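Local coordinates for protein oxidoreductase (Thermotoga maritima, PDB 1ZH8) that binds NADP and, as a Gfo/Idh/MocA-type dehydrogenase, probably oxidises or reduces a hydroxyl or carbonyl group of a substrate not yet identified, at residues Arg17-Gly22 with Val83-Leu88; Gly106-Cys111 with Glu133-Ile138; Ile214-Ala219 with Gly331-Val336; Phe233-Phe238 with Asn247-Tyr252. All coordinates share one frame; numbering follows the deposited sequence. Where two conformers were deposited one is given.

Contact 1: residues Arg17-Gly22 with Val83-Leu88; sequences RKIRLG and VDAVDL
Arg17-Gly22 and Val83-Leu88 meet as two parallel strands inside the NAD-binding Rossmann domain, with a salt bridge at the end where strand 85-88 begins. Arg20 holds Asp84 side-on. Its NE lies 3.0 Å from Asp84 OD2, and its NH2 lies 3.0 Å from Asp84 OD1. Both oxygens sit close to the guanidinium plane, but the two nitrogens come from above the carboxylate plane, and the two flat groups are turned 56° apart. A bend at chi3 (-48°) folds the arginine chain back to its partner. Asp84 OD2 also takes the backbone N of Arg20 at 2.9 Å, using its anti lone pair. This fixes the rotation of the carboxylate. Arg20 O in turn accepts from the backbone N of both Asp84 and Ala85. Arg20 NH1 is held by Gly81 O. A leucine at Arg20 would probably leave the Asp84 carboxylate with the backbone N as its one donor from this strand, its charge without a mate. Farther along, Gly22 N bonds to Ala85 O, and Asp87 N reaches Gly22 O at 2.7 Å. Leu21 CD1 and Ile19 CG2 each touch Ala85 CB at 4.1 Å. On this face helix 290-303 packs against Ile19, Ala85 and Asp87, while helix 74-79 covers Val86 on the other. Strands 45-51 and 108-112 flank the pair in the sheet.

Contact 2: residues Gly106-Cys111 with Glu133-Ile138; sequences GVHVIC and EKTVYI. With EDO (1,2-ethanediol), chain G.
Cys111 N donates to Tyr137 O at 2.8 Å, the shortest hydrogen bond between Gly106-Cys111 and Glu133-Ile138. Two more backbone bonds of the parallel pair precede it: Val109 N to Thr135 O and Tyr137 N to Val109 O. Ahead of them a side chain takes over the pairing. The His108 ring accepts the backbone N of Thr135 at ND1, 2.9 Å away. The bond is nearly straight at 174°, with the donor tilted 15° from the ring plane. ND1 is therefore the acceptor nitrogen and probably carries no proton. CG of His108 lies beside the backbone N (chi1 -52°), which carries the ring to the side of Thr135, and the turn about chi2 presents ND1. Lys134 crosses the ring at about a right angle. Its CE lies over one face, 3.8 Å from the centroid, in a CH-pi contact. Bends at chi2 and chi3 curl the lysine chain back over Gly106, and CE comes 3.2 Å from Gly106 O. At the edge of the same ring sits a 1,2-ethanediol, probably from the crystallisation liquor. Its O2 donates to Glu133 O at 2.7 Å and lies 3.3 Å from His108 CE1. On the face with Tyr137, Ile110 CD1 lies 3.9 Å from Tyr137 CD1, the two side chains running side by side. Tyr137 OH bonds to Asp297. Gly106 closes the preceding helix with a Schellman motif. The Cys111 side chain is about 6 Å from the bound NADP. Strand 108-112, helix 119-131 and strand 136-139 form a beta-alpha-beta unit of the Rossmann fold.

Contact 3: residues Ile214-Ala219 with Gly331-Val336; sequences IEWISA and GNKVFV
Trp216 reaches across to three residues of Gly331-Val336. Its CB lies 3.5 Å from Val334 O and also touches Phe335 CD1, over the face of that ring. CG sits between the backbone N and the carbonyl carbon (chi1 64°), which lays one indole face against Lys333, the two side chains crossing at a slant. Lys333 CE lies over that face, 3.6 Å from CG of Trp216. The extended lysine runs on so that NZ stands 4.4 Å from the centroid of the five-membered ring, a cation-pi contact almost on the ring normal. Farther out, Trp216 CE3 meets Lys333 CG at 3.9 Å. The five-membered ring also turns its edge to the Phe335 face, an offset edge-to-face pair with planes at 64°. NE1 bonds to Glu239. An alanine at Trp216 is likely to free the Lys333 chain to turn and to leave the Phe335 face without its aromatic neighbour. Ile217 and Val334 form an antiparallel hydrogen-bonded pair, with Val334 N 2.7 Å from Ile217 O. Their side chains lie side by side, Ile217 CD1 touching Val334 CB at 3.8 Å. Lys333 NZ bonds to Ala330 of the second subunit, and Ser218 OG to Ser218 of that subunit, so the contact lies at the dimer interface. Strand 334-335 is the end strand of the sheet within this chain. Helix 313-329 packs on Ile214 and Ile217, and strand 233-240 flanks strand 214-222 on its other edge.

Contact 4: residues Phe233-Phe238 with Asn247-Tyr252; sequences FLSSIF and NYTISY
Phe233-Phe238 and Asn247-Tyr252 are the two arms of a beta hairpin, paired antiparallel. Backbone bonds come first. Leu234 and Ile250 exchange two, with Ile250 N 2.8 Å from Leu234 O. Ser236 and Tyr248 form the next hydrogen-bonded pair, but the bond from Ser236 N to Tyr248 O is weak. A hydroxyl reinforces it: Ser236 OG donates to Tyr248 O at 2.7 Å, in the carbonyl plane and on a lone pair. The serine torsion (chi1 66°) swings OG back over its own backbone toward that oxygen. On the other face Ser235 OG and Thr249 OG1 share a hydrogen bond of 2.7 Å. Carbon contacts follow. Leu234 CD2 meets Tyr248 CE2 at 3.8 Å, the two side chains crossing at about a right angle. Phe238 brings its ring edge to Tyr248 CB, with CE1 at 3.6 Å. Phe233 CD2 touches Ser251 CB at 3.9 Å, again at the ring edge. The face of Ser235, Ile237 and Thr249 packs on the second subunit. The face of Leu234, Phe238 and Tyr248 lies under helix 195-211, where Tyr248 OH bonds to His203. Strands 214-222 and 163-171 flank the hairpin.

From the N terminus, contact 1 closes first, bringing strand 85-88 beside strand 19-24. Contact 2 follows in series and closes a short loop around helix 119-131. These two touch through neighbouring strands 85-88 and 108-112, where Leu88 N lies 2.9 Å from Ile110 O, and together join four neighbouring strands of the six-stranded parallel Rossmann sheet, from 19-24 to the outermost strand 136-139. Contact 3 then opens and closes only near the C terminus, over 111 intervening residues. Contact 4, a hairpin, falls entirely within that span. Contacts 3 and 4 share the mixed sheet of the C-terminal domain and both meet the second subunit. The centres of contacts 1 and 4 lie about 37 Å apart.

Contact 1: residues Arg17-Gly22 with Val83-Leu88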
loop_
_atom_site.group_PDB
_atom_site.type_symbol
_atom_site.label_atom_id
_atom_site.label_comp_id
_atom_site.label_asym_id
_atom_site.label_seq_id
_atom_site.Cartn_x
_atom_site.Cartn_y
_atom_site.Cartn_z
ATOM N N ARG A 17 -22.566 -39.765 18.255
ATOM C CA ARG A 17 -21.746 -39.678 19.489
ATOM C C ARG A 17 -21.155 -38.270 19.667
ATOM O O ARG A 17 -20.770 -37.620 18.696
ATOM C CB ARG A 17 -20.612 -40.723 19.512
ATOM C CG ARG A 17 -20.041 -40.968 20.940
ATOM C CD ARG A 17 -18.899 -41.990 20.942
ATOM N NE ARG A 17 -18.460 -42.301 22.301
ATOM C CZ ARG A 17 -19.007 -43.234 23.076
ATOM N NH1 ARG A 17 -20.018 -43.970 22.630
ATOM N NH2 ARG A 17 -18.542 -43.434 24.300
ATOM N N LYS A 18 -21.098 -37.801 20.907
ATOM C CA LYS A 18 -20.618 -36.454 21.193
ATOM C C LYS A 18 -19.150 -36.428 21.605
ATOM O O LYS A 18 -18.626 -37.392 22.171
ATOM C CB LYS A 18 -21.466 -35.800 22.290
ATOM C CG LYS A 18 -22.937 -35.600 21.933
ATOM C CD LYS A 18 -23.624 -34.791 23.028
ATOM C CE LYS A 18 -25.130 -34.756 22.848
ATOM N NZ LYS A 18 -25.681 -33.720 23.758
ATOM N N ILE A 19 -18.499 -35.308 21.307
ATOM C CA ILE A 19 -17.158 -35.040 21.795
ATOM C C ILE A 19 -17.269 -34.400 23.172
ATOM O O ILE A 19 -17.826 -33.305 23.302
ATOM C CB ILE A 19 -16.397 -34.117 20.831
ATOM C CG1 ILE A 19 -16.153 -34.827 19.489
ATOM C CG2 ILE A 19 -15.070 -33.650 21.428
ATOM C CD1 ILE A 19 -15.385 -33.952 18.446
ATOM N N ARG A 20 -16.760 -35.090 24.193
ATOM C CA ARG A 20 -16.696 -34.558 25.559
ATOM C C ARG A 20 -15.557 -33.560 25.621
ATOM O O ARG A 20 -14.401 -33.901 25.357
ATOM C CB ARG A 20 -16.506 -35.676 26.587
ATOM C CG ARG A 20 -17.689 -36.671 26.665
ATOM C CD ARG A 20 -17.345 -37.877 27.539
ATOM N NE ARG A 20 -16.038 -38.436 27.180
ATOM C CZ ARG A 20 -15.192 -39.033 28.020
ATOM N NH1 ARG A 20 -15.476 -39.185 29.317
ATOM N NH2 ARG A 20 -14.040 -39.482 27.549
ATOM N N LEU A 21 -15.895 -32.320 25.940
ATOM C CA LEU A 21 -14.983 -31.214 25.737
ATOM C C LEU A 21 -14.702 -30.490 27.035
ATOM O O LEU A 21 -15.626 -30.214 27.797
ATOM C CB LEU A 21 -15.610 -30.241 24.749
ATOM C CG LEU A 21 -14.794 -29.089 24.191
ATOM C CD1 LEU A 21 -13.711 -29.608 23.258
ATOM C CD2 LEU A 21 -15.722 -28.157 23.435
ATOM N N GLY A 22 -13.429 -30.184 27.277
ATOM C CA GLY A 22 -13.003 -29.401 28.437
ATOM C C GLY A 22 -12.597 -28.007 27.999
ATOM O O GLY A 22 -11.829 -27.843 27.035
ATOM N N VAL A 83 -12.959 -36.080 29.510
ATOM C CA VAL A 83 -12.854 -35.377 28.233
ATOM C C VAL A 83 -12.207 -36.174 27.070
ATOM O O VAL A 83 -11.276 -36.934 27.248
ATOM C CB VAL A 83 -12.074 -34.058 28.417
ATOM C CG1 VAL A 83 -12.772 -33.157 29.424
ATOM C CG2 VAL A 83 -10.634 -34.355 28.862
ATOM N N ASP A 84 -12.720 -35.955 25.869
ATOM C CA ASP A 84 -12.147 -36.493 24.637
ATOM C C ASP A 84 -11.232 -35.448 24.003
ATOM O O ASP A 84 -10.299 -35.785 23.257
ATOM C CB ASP A 84 -13.283 -36.839 23.671
ATOM C CG ASP A 84 -14.207 -37.929 24.222
ATOM O OD1 ASP A 84 -13.691 -39.006 24.596
ATOM O OD2 ASP A 84 -15.437 -37.713 24.294
ATOM N N ALA A 85 -11.511 -34.178 24.303
ATOM C CA ALA A 85 -10.740 -33.072 23.771
ATOM C C ALA A 85 -10.829 -31.877 24.698
ATOM O O ALA A 85 -11.703 -31.802 25.574
ATOM C CB ALA A 85 -11.234 -32.686 22.355
ATOM N N VAL A 86 -9.915 -30.945 24.499
ATOM C CA VAL A 86 -9.906 -29.727 25.268
ATOM C C VAL A 86 -9.861 -28.522 24.325
ATOM O O VAL A 86 -9.353 -28.596 23.193
ATOM C CB VAL A 86 -8.749 -29.704 26.312
ATOM C CG1 VAL A 86 -8.925 -30.834 27.365
ATOM C CG2 VAL A 86 -7.369 -29.813 25.642
ATOM N N ASP A 87 -10.457 -27.432 24.781
ATOM C CA ASP A 87 -10.472 -26.192 24.039
ATOM C C ASP A 87 -9.634 -25.164 24.792
ATOM O O ASP A 87 -9.962 -24.794 25.919
ATOM C CB ASP A 87 -11.924 -25.733 23.890
ATOM C CG ASP A 87 -12.063 -24.424 23.134
ATOM O OD1 ASP A 87 -11.123 -24.061 22.377
ATOM O OD2 ASP A 87 -13.128 -23.763 23.294
ATOM N N LEU A 88 -8.547 -24.711 24.177
ATOM C CA LEU A 88 -7.654 -23.787 24.852
ATOM C C LEU A 88 -7.900 -22.371 24.376
ATOM O O LEU A 88 -7.709 -22.061 23.186
ATOM C CB LEU A 88 -6.188 -24.177 24.657
ATOM C CG LEU A 88 -5.827 -25.663 24.744
ATOM C CD1 LEU A 88 -4.350 -25.946 24.362
ATOM C CD2 LEU A 88 -6.157 -26.219 26.117
#

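Contact 2: residues Gly106-Cys111 with Glu133-Ile138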
loop_
_atom_site.group_PDB
_atom_site.type_symbol
_atom_site.label_atom_id
_atom_site.label_comp_id
_atom_site.label_asym_id
_atom_site.label_seq_id
_atom_site.Cartn_x
_atom_site.Cartn_y
_atom_site.Cartn_z
ATOM N N GLY A 106 -3.210 -38.346 25.616
ATOM C CA GLY A 106 -4.081 -38.875 24.563
ATOM C C GLY A 106 -5.393 -38.124 24.401
ATOM O O GLY A 106 -6.446 -38.730 24.273
ATOM N N VAL A 107 -5.338 -36.795 24.391
ATOM C CA VAL A 107 -6.557 -35.981 24.289
ATOM C C VAL A 107 -6.441 -35.038 23.084
ATOM O O VAL A 107 -5.411 -34.404 22.917
ATOM C CB VAL A 107 -6.791 -35.188 25.614
ATOM C CG1 VAL A 107 -7.784 -34.091 25.425
ATOM C CG2 VAL A 107 -7.253 -36.123 26.731
ATOM N N HIS A 108 -7.480 -34.935 22.250
ATOM C CA HIS A 108 -7.469 -33.942 21.141
ATOM C C HIS A 108 -7.472 -32.520 21.674
ATOM O O HIS A 108 -7.921 -32.266 22.801
ATOM C CB HIS A 108 -8.668 -34.104 20.218
ATOM C CG HIS A 108 -8.849 -35.493 19.710
ATOM N ND1 HIS A 108 -8.171 -35.974 18.615
ATOM C CD2 HIS A 108 -9.625 -36.510 20.155
ATOM C CE1 HIS A 108 -8.522 -37.231 18.406
ATOM N NE2 HIS A 108 -9.406 -37.578 19.325
ATOM N N VAL A 109 -6.975 -31.599 20.861
ATOM C CA VAL A 109 -6.904 -30.192 21.248
ATOM C C VAL A 109 -7.430 -29.297 20.119
ATOM O O VAL A 109 -6.979 -29.412 18.976
ATOM C CB VAL A 109 -5.442 -29.716 21.513
ATOM C CG1 VAL A 109 -5.454 -28.398 22.266
ATOM C CG2 VAL A 109 -4.651 -30.725 22.276
ATOM N N ILE A 110 -8.387 -28.427 20.445
ATOM C CA ILE A 110 -8.643 -27.252 19.641
ATOM C C ILE A 110 -8.087 -26.021 20.356
ATOM O O ILE A 110 -8.373 -25.774 21.520
ATOM C CB ILE A 110 -10.131 -27.089 19.245
ATOM C CG1 ILE A 110 -10.320 -25.826 18.390
ATOM C CG2 ILE A 110 -11.046 -27.107 20.477
ATOM C CD1 ILE A 110 -11.656 -25.803 17.601
ATOM N N CYS A 111 -7.270 -25.258 19.653
ATOM C CA CYS A 111 -6.529 -24.191 20.277
ATOM C C CYS A 111 -6.621 -22.943 19.453
ATOM O O CYS A 111 -6.534 -22.980 18.223
ATOM C CB CYS A 111 -5.067 -24.603 20.448
ATOM S SG CYS A 111 -4.039 -23.371 21.278
ATOM N N GLU A 133 -1.158 -39.131 17.156
ATOM C CA GLU A 133 -2.350 -39.650 16.475
ATOM C C GLU A 133 -3.582 -38.755 16.743
ATOM O O GLU A 133 -4.533 -38.725 15.958
ATOM C CB GLU A 133 -2.614 -41.116 16.866
ATOM N N LYS A 134 -3.545 -38.025 17.853
ATOM C CA LYS A 134 -4.634 -37.139 18.233
ATOM C C LYS A 134 -4.623 -35.893 17.346
ATOM O O LYS A 134 -3.604 -35.568 16.745
ATOM C CB LYS A 134 -4.474 -36.737 19.692
ATOM C CG LYS A 134 -4.141 -37.880 20.647
ATOM C CD LYS A 134 -5.099 -39.082 20.559
ATOM C CE LYS A 134 -6.483 -38.758 21.078
ATOM N NZ LYS A 134 -7.208 -40.033 21.347
ATOM N N THR A 135 -5.755 -35.199 17.261
ATOM C CA THR A 135 -5.845 -34.001 16.433
ATOM C C THR A 135 -5.392 -32.753 17.202
ATOM O O THR A 135 -5.848 -32.520 18.335
ATOM C CB THR A 135 -7.283 -33.762 15.926
ATOM O OG1 THR A 135 -7.719 -34.886 15.148
ATOM C CG2 THR A 135 -7.350 -32.480 15.062
ATOM N N VAL A 136 -4.487 -31.976 16.584
ATOM C CA VAL A 136 -4.290 -30.583 16.973
ATOM C C VAL A 136 -4.947 -29.697 15.917
ATOM O O VAL A 136 -4.621 -29.767 14.730
ATOM C CB VAL A 136 -2.815 -30.188 17.136
ATOM C CG1 VAL A 136 -2.701 -28.700 17.587
ATOM C CG2 VAL A 136 -2.142 -31.090 18.143
ATOM N N TYR A 137 -5.879 -28.860 16.370
ATOM C CA TYR A 137 -6.636 -27.996 15.509
ATOM C C TYR A 137 -6.430 -26.562 15.988
ATOM O O TYR A 137 -6.834 -26.236 17.097
ATOM C CB TYR A 137 -8.102 -28.398 15.581
ATOM C CG TYR A 137 -8.960 -27.760 14.522
ATOM C CD1 TYR A 137 -9.288 -26.397 14.579
ATOM C CD2 TYR A 137 -9.460 -28.513 13.471
ATOM C CE1 TYR A 137 -10.081 -25.802 13.600
ATOM C CE2 TYR A 137 -10.264 -27.933 12.497
ATOM C CZ TYR A 137 -10.566 -26.579 12.572
ATOM O OH TYR A 137 -11.347 -26.012 11.605
ATOM N N ILE A 138 -5.767 -25.721 15.180
ATOM C CA ILE A 138 -5.616 -24.301 15.522
ATOM C C ILE A 138 -6.765 -23.543 14.898
ATOM O O ILE A 138 -6.942 -23.555 13.667
ATOM C CB ILE A 138 -4.310 -23.652 15.030
ATOM C CG1 ILE A 138 -3.089 -24.511 15.374
ATOM C CG2 ILE A 138 -4.187 -22.228 15.645
ATOM C CD1 ILE A 138 -2.917 -24.842 16.903
HETATM C C1 EDO G . -8.591 -39.023 14.091
HETATM O O1 EDO G . -9.475 -38.837 15.206
HETATM C C2 EDO G . -7.425 -38.037 14.174
HETATM O O2 EDO G . -7.022 -37.818 15.537
#

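Contact 3: residues Ile214-Ala219 with Gly331-Val336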
loop_
_atom_site.group_PDB
_atom_site.type_symbol
_atom_site.label_atom_id
_atom_site.label_comp_id
_atom_site.label_asym_id
_atom_site.label_seq_id
_atom_site.Cartn_x
_atom_site.Cartn_y
_atom_site.Cartn_z
ATOM N N ILE A 214 2.463 -16.590 0.090
ATOM C CA ILE A 214 3.238 -15.379 -0.110
ATOM C C ILE A 214 4.731 -15.698 -0.206
ATOM O O ILE A 214 5.259 -16.448 0.603
ATOM C CB ILE A 214 2.935 -14.362 1.009
ATOM C CG1 ILE A 214 1.471 -13.939 0.898
ATOM C CG2 ILE A 214 3.801 -13.138 0.849
ATOM C CD1 ILE A 214 0.772 -13.656 2.187
ATOM N N GLU A 215 5.404 -15.123 -1.202
ATOM C CA GLU A 215 6.839 -15.359 -1.423
ATOM C C GLU A 215 7.744 -14.450 -0.599
ATOM O O GLU A 215 8.658 -14.916 0.070
ATOM C CB GLU A 215 7.193 -15.223 -2.895
ATOM C CG GLU A 215 8.659 -15.562 -3.191
ATOM C CD GLU A 215 9.065 -15.318 -4.633
ATOM O OE1 GLU A 215 8.567 -16.047 -5.506
ATOM O OE2 GLU A 215 9.900 -14.421 -4.893
ATOM N N TRP A 216 7.513 -13.146 -0.678
ATOM C CA TRP A 216 8.347 -12.203 0.042
ATOM C C TRP A 216 7.510 -11.028 0.490
ATOM O O TRP A 216 6.500 -10.700 -0.149
ATOM C CB TRP A 216 9.543 -11.733 -0.812
ATOM C CG TRP A 216 9.157 -10.965 -2.043
ATOM C CD1 TRP A 216 9.068 -11.453 -3.316
ATOM C CD2 TRP A 216 8.817 -9.562 -2.129
ATOM N NE1 TRP A 216 8.696 -10.448 -4.189
ATOM C CE2 TRP A 216 8.528 -9.284 -3.482
ATOM C CE3 TRP A 216 8.734 -8.518 -1.193
ATOM C CZ2 TRP A 216 8.146 -8.007 -3.920
ATOM C CZ3 TRP A 216 8.351 -7.246 -1.638
ATOM C CH2 TRP A 216 8.069 -7.009 -2.983
ATOM N N ILE A 217 7.954 -10.398 1.572
ATOM C CA ILE A 217 7.338 -9.195 2.092
ATOM C C ILE A 217 8.410 -8.176 2.372
ATOM O O ILE A 217 9.581 -8.524 2.534
ATOM C CB ILE A 217 6.595 -9.462 3.402
ATOM C CG1 ILE A 217 7.562 -9.996 4.457
ATOM C CG2 ILE A 217 5.532 -10.492 3.197
ATOM C CD1 ILE A 217 8.323 -8.938 5.227
ATOM N N SER A 218 7.987 -6.919 2.468
ATOM C CA SER A 218 8.837 -5.818 2.885
ATOM C C SER A 218 7.882 -4.936 3.673
ATOM O O SER A 218 6.836 -4.564 3.165
ATOM C CB SER A 218 9.381 -5.103 1.641
ATOM O OG SER A 218 10.020 -3.873 1.952
ATOM N N ALA A 219 8.188 -4.617 4.921
ATOM C CA ALA A 219 7.191 -3.962 5.756
ATOM C C ALA A 219 7.796 -3.042 6.779
ATOM O O ALA A 219 8.951 -3.208 7.173
ATOM C CB ALA A 219 6.315 -5.016 6.455
ATOM N N GLY A 331 11.538 -2.803 6.494
ATOM C CA GLY A 331 11.576 -2.363 5.114
ATOM C C GLY A 331 12.457 -3.202 4.220
ATOM O O GLY A 331 12.492 -2.998 3.011
ATOM N N ASN A 332 13.182 -4.140 4.808
ATOM C CA ASN A 332 13.994 -5.056 4.024
ATOM C C ASN A 332 13.174 -6.229 3.492
ATOM O O ASN A 332 12.188 -6.661 4.109
ATOM C CB ASN A 332 15.176 -5.565 4.855
ATOM C CG ASN A 332 16.206 -4.485 5.104
ATOM O OD1 ASN A 332 16.855 -3.998 4.179
ATOM N ND2 ASN A 332 16.355 -4.098 6.355
ATOM N N LYS A 333 13.599 -6.756 2.354
ATOM C CA LYS A 333 12.877 -7.843 1.717
ATOM C C LYS A 333 13.081 -9.105 2.544
ATOM O O LYS A 333 14.200 -9.457 2.869
ATOM C CB LYS A 333 13.381 -8.004 0.293
ATOM C CG LYS A 333 12.597 -8.923 -0.588
ATOM C CD LYS A 333 13.346 -9.076 -1.910
ATOM C CE LYS A 333 12.435 -9.663 -2.949
ATOM N NZ LYS A 333 12.990 -9.475 -4.317
ATOM N N VAL A 334 11.994 -9.747 2.945
ATOM C CA VAL A 334 12.111 -10.999 3.665
ATOM C C VAL A 334 11.368 -12.080 2.892
ATOM O O VAL A 334 10.189 -11.931 2.597
ATOM C CB VAL A 334 11.524 -10.915 5.081
ATOM C CG1 VAL A 334 11.675 -12.276 5.799
ATOM C CG2 VAL A 334 12.169 -9.773 5.881
ATOM N N PHE A 335 12.072 -13.150 2.546
ATOM C CA PHE A 335 11.462 -14.307 1.912
ATOM C C PHE A 335 10.860 -15.185 3.012
ATOM O O PHE A 335 11.578 -15.746 3.861
ATOM C CB PHE A 335 12.504 -15.081 1.105
ATOM C CG PHE A 335 12.953 -14.371 -0.151
ATOM C CD1 PHE A 335 12.268 -14.549 -1.352
ATOM C CD2 PHE A 335 14.062 -13.527 -0.135
ATOM C CE1 PHE A 335 12.677 -13.909 -2.509
ATOM C CE2 PHE A 335 14.470 -12.867 -1.305
ATOM C CZ PHE A 335 13.768 -13.071 -2.502
ATOM N N VAL A 336 9.538 -15.298 2.989
ATOM C CA VAL A 336 8.787 -15.965 4.048
ATOM C C VAL A 336 9.219 -17.405 4.299
ATOM O O VAL A 336 9.342 -17.819 5.444
ATOM C CB VAL A 336 7.268 -15.899 3.794
ATOM C CG1 VAL A 336 6.518 -16.566 4.941
ATOM C CG2 VAL A 336 6.825 -14.448 3.669
#

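Contact 4: residues Phe233-Phe238 with Asn247-Tyr252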
loop_
_atom_site.group_PDB
_atom_site.type_symbol
_atom_site.label_atom_id
_atom_site.label_comp_id
_atom_site.label_asym_id
_atom_site.label_seq_id
_atom_site.Cartn_x
_atom_site.Cartn_y
_atom_site.Cartn_z
ATOM N N PHE A 233 0.992 -0.665 14.512
ATOM C CA PHE A 233 0.856 -0.189 13.152
ATOM C C PHE A 233 1.763 -0.984 12.226
ATOM O O PHE A 233 2.901 -1.282 12.559
ATOM C CB PHE A 233 1.158 1.302 13.059
ATOM C CG PHE A 233 1.113 1.836 11.653
ATOM C CD1 PHE A 233 2.249 1.805 10.841
ATOM C CD2 PHE A 233 -0.058 2.343 11.131
ATOM C CE1 PHE A 233 2.215 2.278 9.549
ATOM C CE2 PHE A 233 -0.101 2.821 9.823
ATOM C CZ PHE A 233 1.038 2.788 9.033
ATOM N N LEU A 234 1.257 -1.342 11.057
ATOM C CA LEU A 234 2.055 -2.099 10.108
ATOM C C LEU A 234 1.661 -1.684 8.695
ATOM O O LEU A 234 0.476 -1.574 8.397
ATOM C CB LEU A 234 1.832 -3.589 10.321
ATOM C CG LEU A 234 2.511 -4.500 9.302
ATOM C CD1 LEU A 234 4.012 -4.344 9.506
ATOM C CD2 LEU A 234 2.103 -5.944 9.463
ATOM N N SER A 235 2.646 -1.406 7.842
ATOM C CA SER A 235 2.401 -1.250 6.401
ATOM C C SER A 235 3.368 -2.130 5.613
ATOM O O SER A 235 4.581 -2.153 5.897
ATOM C CB SER A 235 2.533 0.204 5.973
ATOM O OG SER A 235 1.925 0.409 4.713
ATOM N N SER A 236 2.844 -2.837 4.619
ATOM C CA SER A 236 3.616 -3.858 3.918
ATOM C C SER A 236 3.304 -3.964 2.435
ATOM O O SER A 236 2.179 -3.715 2.009
ATOM C CB SER A 236 3.353 -5.220 4.555
ATOM O OG SER A 236 2.016 -5.597 4.341
ATOM N N ILE A 237 4.315 -4.332 1.653
ATOM C CA ILE A 237 4.085 -4.863 0.306
ATOM C C ILE A 237 4.621 -6.266 0.256
ATOM O O ILE A 237 5.562 -6.633 0.980
ATOM C CB ILE A 237 4.793 -4.082 -0.814
ATOM C CG1 ILE A 237 6.180 -3.660 -0.373
ATOM C CG2 ILE A 237 3.982 -2.867 -1.232
ATOM C CD1 ILE A 237 7.022 -3.218 -1.519
ATOM N N PHE A 238 4.050 -7.048 -0.630
ATOM C CA PHE A 238 4.487 -8.414 -0.775
ATOM C C PHE A 238 4.059 -8.908 -2.153
ATOM O O PHE A 238 3.314 -8.245 -2.872
ATOM C CB PHE A 238 3.905 -9.300 0.347
ATOM C CG PHE A 238 2.430 -9.095 0.584
ATOM C CD1 PHE A 238 1.970 -7.997 1.346
ATOM C CD2 PHE A 238 1.499 -9.976 0.053
ATOM C CE1 PHE A 238 0.621 -7.786 1.589
ATOM C CE2 PHE A 238 0.122 -9.780 0.293
ATOM C CZ PHE A 238 -0.317 -8.687 1.068
ATOM N N ASN A 247 -0.738 -5.179 -0.889
ATOM C CA ASN A 247 -0.481 -4.152 0.128
ATOM C C ASN A 247 -1.362 -4.444 1.327
ATOM O O ASN A 247 -2.575 -4.580 1.205
ATOM C CB ASN A 247 -0.818 -2.733 -0.364
ATOM C CG ASN A 247 0.181 -2.182 -1.377
ATOM O OD1 ASN A 247 1.061 -2.898 -1.880
ATOM N ND2 ASN A 247 0.047 -0.888 -1.685
ATOM N N TYR A 248 -0.774 -4.516 2.499
ATOM C CA TYR A 248 -1.560 -4.751 3.688
ATOM C C TYR A 248 -1.081 -3.740 4.706
ATOM O O TYR A 248 0.115 -3.748 5.055
ATOM C CB TYR A 248 -1.365 -6.191 4.178
ATOM C CG TYR A 248 -1.755 -6.455 5.622
ATOM C CD1 TYR A 248 -3.089 -6.405 6.037
ATOM C CD2 TYR A 248 -0.787 -6.798 6.564
ATOM C CE1 TYR A 248 -3.430 -6.656 7.345
ATOM C CE2 TYR A 248 -1.123 -7.077 7.889
ATOM C CZ TYR A 248 -2.443 -6.998 8.274
ATOM O OH TYR A 248 -2.779 -7.274 9.582
ATOM N N THR A 249 -2.000 -2.858 5.130
ATOM C CA THR A 249 -1.723 -1.793 6.110
ATOM C C THR A 249 -2.776 -1.829 7.223
ATOM O O THR A 249 -3.978 -1.929 6.949
ATOM C CB THR A 249 -1.752 -0.405 5.452
ATOM O OG1 THR A 249 -0.706 -0.320 4.499
ATOM C CG2 THR A 249 -1.557 0.688 6.452
ATOM N N ILE A 250 -2.336 -1.762 8.476
ATOM C CA ILE A 250 -3.273 -1.763 9.589
ATOM C C ILE A 250 -2.777 -0.908 10.733
ATOM O O ILE A 250 -1.580 -0.884 11.025
ATOM C CB ILE A 250 -3.585 -3.190 10.079
ATOM C CG1 ILE A 250 -4.664 -3.191 11.186
ATOM C CG2 ILE A 250 -2.308 -3.892 10.546
ATOM C CD1 ILE A 250 -5.278 -4.583 11.436
ATOM N N SER A 251 -3.707 -0.197 11.365
ATOM C CA SER A 251 -3.460 0.491 12.627
ATOM C C SER A 251 -4.461 -0.038 13.614
ATOM O O SER A 251 -5.651 0.014 13.378
ATOM C CB SER A 251 -3.665 1.988 12.487
ATOM O OG SER A 251 -3.516 2.620 13.749
ATOM N N TYR A 252 -3.991 -0.573 14.725
ATOM C CA TYR A 252 -4.933 -1.009 15.731
ATOM C C TYR A 252 -5.505 0.162 16.531
ATOM O O TYR A 252 -6.550 0.009 17.163
ATOM C CB TYR A 252 -4.303 -2.054 16.613
ATOM C CG TYR A 252 -4.208 -3.371 15.904
ATOM C CD1 TYR A 252 -3.151 -3.639 15.040
ATOM C CD2 TYR A 252 -5.173 -4.361 16.098
ATOM C CE1 TYR A 252 -3.058 -4.865 14.372
ATOM C CE2 TYR A 252 -5.101 -5.573 15.439
ATOM C CZ TYR A 252 -4.041 -5.821 14.575
ATOM O OH TYR A 252 -3.951 -7.028 13.925
#